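Local coordinates for Low molecular weight phosphotyrosine phosphatase family protein (Streptococcus pyogenes, PDB 5GOT) that probably removes phosphate from phosphotyrosine residues of proteins by hydrolysis, as a bacterial member of the low molecular weight protein tyrosine phosphatase family, at residues Q70-I73 with T74-N77. Sequence-based numbering, arbitrary orientation.
Sequences QITI and TDFN
Thr72 and Asp75 form a capping box at the start of helix 73-78, the short helix that leads into strand 81-84 of the parallel sheet. Thr72 is the N-cap, and its OG1 accepts from Asp75 N at 3.3 Å. The return bond is best traced along Asp75. Asp75 CB packs against Ile71 CG1 at 3.6 Å. With CG turned back beside the backbone N (chi1 -62°), the carboxylate faces the residues just before the helix. Asp75 OD2 takes the N-H of Thr72 N at 2.7 Å, on its anti side and 32° out of the carboxylate plane, and a salt bridge from Arg36 grips the same oxygen, which probably stabilises the negative charge in this buried position. OD1 of Asp75 accepts from a water that also bonds Thr72 OG1, so the water bridges the two side chains. On the apolar side, Ile71 CD1 lies over one face of the Phe76 ring, 4.1 Å from its centroid, in a CH-pi contact. Both side chains also touch Leu93 and Met96 of helix 87-96 and Ile82 of strand 81-84. Ile73 O, in the first turn of the helix, receives two donors from Asn77, one turn on, which approach from opposite faces of the carbonyl plane: the backbone N, and ND2 at 3.0 Å in a nearly straight bond (168°).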
ATOM      1  N   GLN A  70      -0.200  -4.558  12.222  1.00 27.53           N
ATOM      2  CA  GLN A  70       1.228  -4.282  12.206  1.00 26.94           C
ATOM      3  C   GLN A  70       1.962  -5.388  11.460  1.00 28.61           C
ATOM      4  O   GLN A  70       1.598  -6.567  11.550  1.00 25.97           O
ATOM      5  CB  GLN A  70       1.773  -4.143  13.628  1.00 27.59           C
ATOM      6  CG  GLN A  70       3.234  -3.699  13.683  1.00 29.91           C
ATOM      7  CD  GLN A  70       3.742  -3.424  15.094  1.00 33.82           C
ATOM      8  OE1 GLN A  70       3.327  -4.065  16.067  1.00 34.18           O
ATOM      9  NE2 GLN A  70       4.656  -2.471  15.207  1.00 31.33           N
ATOM     10  N   ILE A  71       2.977  -4.994  10.683  1.00 28.65           N
ATOM     11  CA  ILE A  71       3.747  -5.954   9.897  1.00 24.81           C
ATOM     12  C   ILE A  71       4.517  -6.880  10.832  1.00 25.01           C
ATOM     13  O   ILE A  71       5.000  -6.462  11.894  1.00 26.22           O
ATOM     14  CB  ILE A  71       4.675  -5.208   8.919  1.00 24.30           C
ATOM     15  CG1 ILE A  71       5.301  -6.190   7.919  1.00 25.27           C
ATOM     16  CG2 ILE A  71       5.738  -4.433   9.668  1.00 21.22           C
ATOM     17  CD1 ILE A  71       5.941  -5.519   6.712  1.00 24.81           C
ATOM     18  N   THR A  72       4.620  -8.154  10.455  1.00 26.60           N
ATOM     19  CA  THR A  72       5.225  -9.176  11.304  1.00 25.88           C
ATOM     20  C   THR A  72       6.436  -9.803  10.626  1.00 28.46           C
ATOM     21  O   THR A  72       6.651  -9.662   9.421  1.00 26.18           O
ATOM     22  CB  THR A  72       4.218 -10.285  11.658  1.00 23.46           C
ATOM     23  OG1 THR A  72       3.855 -11.004  10.471  1.00 25.95           O
ATOM     24  CG2 THR A  72       2.955  -9.702  12.323  1.00 28.84           C
ATOM     25  N   ILE A  73       7.216 -10.542  11.424  1.00 31.06           N
ATOM     26  CA  ILE A  73       8.351 -11.279  10.872  1.00 30.45           C
ATOM     27  C   ILE A  73       7.882 -12.213   9.768  1.00 30.97           C
ATOM     28  O   ILE A  73       8.546 -12.360   8.733  1.00 32.92           O
ATOM     29  CB  ILE A  73       9.091 -12.050  11.983  1.00 37.57           C
ATOM     30  CG1 ILE A  73       9.761 -11.078  12.954  1.00 40.80           C
ATOM     31  CG2 ILE A  73      10.132 -13.000  11.383  1.00 34.93           C
ATOM     32  CD1 ILE A  73      10.533 -11.774  14.074  1.00 45.62           C
ATOM     33  N   THR A  74       6.719 -12.842   9.957  1.00 27.73           N
ATOM     34  CA  THR A  74       6.172 -13.683   8.899  1.00 30.14           C
ATOM     35  C   THR A  74       6.006 -12.894   7.611  1.00 28.04           C
ATOM     36  O   THR A  74       6.306 -13.393   6.515  1.00 28.27           O
ATOM     37  CB  THR A  74       4.823 -14.268   9.317  1.00 32.67           C
ATOM     38  OG1 THR A  74       4.833 -14.569  10.720  1.00 36.69           O
ATOM     39  CG2 THR A  74       4.557 -15.528   8.518  1.00 36.02           C
ATOM     40  N   ASP A  75       5.518 -11.657   7.729  1.00 28.20           N
ATOM     41  CA  ASP A  75       5.270 -10.829   6.551  1.00 28.20           C
ATOM     42  C   ASP A  75       6.559 -10.521   5.809  1.00 26.15           C
ATOM     43  O   ASP A  75       6.608 -10.591   4.573  1.00 30.40           O
ATOM     44  CB  ASP A  75       4.578  -9.533   6.960  1.00 20.37           C
ATOM     45  CG  ASP A  75       3.233  -9.766   7.593  1.00 25.91           C
ATOM     46  OD1 ASP A  75       2.528 -10.696   7.148  1.00 27.01           O
ATOM     47  OD2 ASP A  75       2.883  -8.997   8.520  1.00 23.28           O
ATOM     48  N   PHE A  76       7.609 -10.130   6.542  1.00 26.65           N
ATOM     49  CA  PHE A  76       8.882  -9.836   5.885  1.00 29.56           C
ATOM     50  C   PHE A  76       9.404 -11.037   5.105  1.00 29.64           C
ATOM     51  O   PHE A  76      10.090 -10.860   4.093  1.00 31.80           O
ATOM     52  CB  PHE A  76       9.935  -9.392   6.900  1.00 30.24           C
ATOM     53  CG  PHE A  76       9.796  -7.973   7.352  1.00 30.02           C
ATOM     54  CD1 PHE A  76      10.270  -6.927   6.560  1.00 31.75           C
ATOM     55  CD2 PHE A  76       9.235  -7.676   8.583  1.00 27.52           C
ATOM     56  CE1 PHE A  76      10.165  -5.608   6.991  1.00 29.07           C
ATOM     57  CE2 PHE A  76       9.124  -6.363   9.019  1.00 32.60           C
ATOM     58  CZ  PHE A  76       9.591  -5.323   8.219  1.00 31.41           C
ATOM     59  N   ASN A  77       9.089 -12.262   5.558  1.00 30.09           N
ATOM     60  CA  ASN A  77       9.521 -13.466   4.851  1.00 31.34           C
ATOM     61  C   ASN A  77       8.622 -13.787   3.667  1.00 31.99           C
ATOM     62  O   ASN A  77       9.103 -14.264   2.630  1.00 36.96           O
ATOM     63  CB  ASN A  77       9.545 -14.664   5.804  1.00 33.79           C
ATOM     64  CG  ASN A  77      10.819 -14.732   6.617  1.00 37.52           C
ATOM     65  OD1 ASN A  77      11.809 -15.318   6.180  1.00 41.78           O
ATOM     66  ND2 ASN A  77      10.804 -14.125   7.804  1.00 35.43           N
TER
HETATM   67  O   HOH W   1       1.113 -11.833   9.595  1.00 38.60           O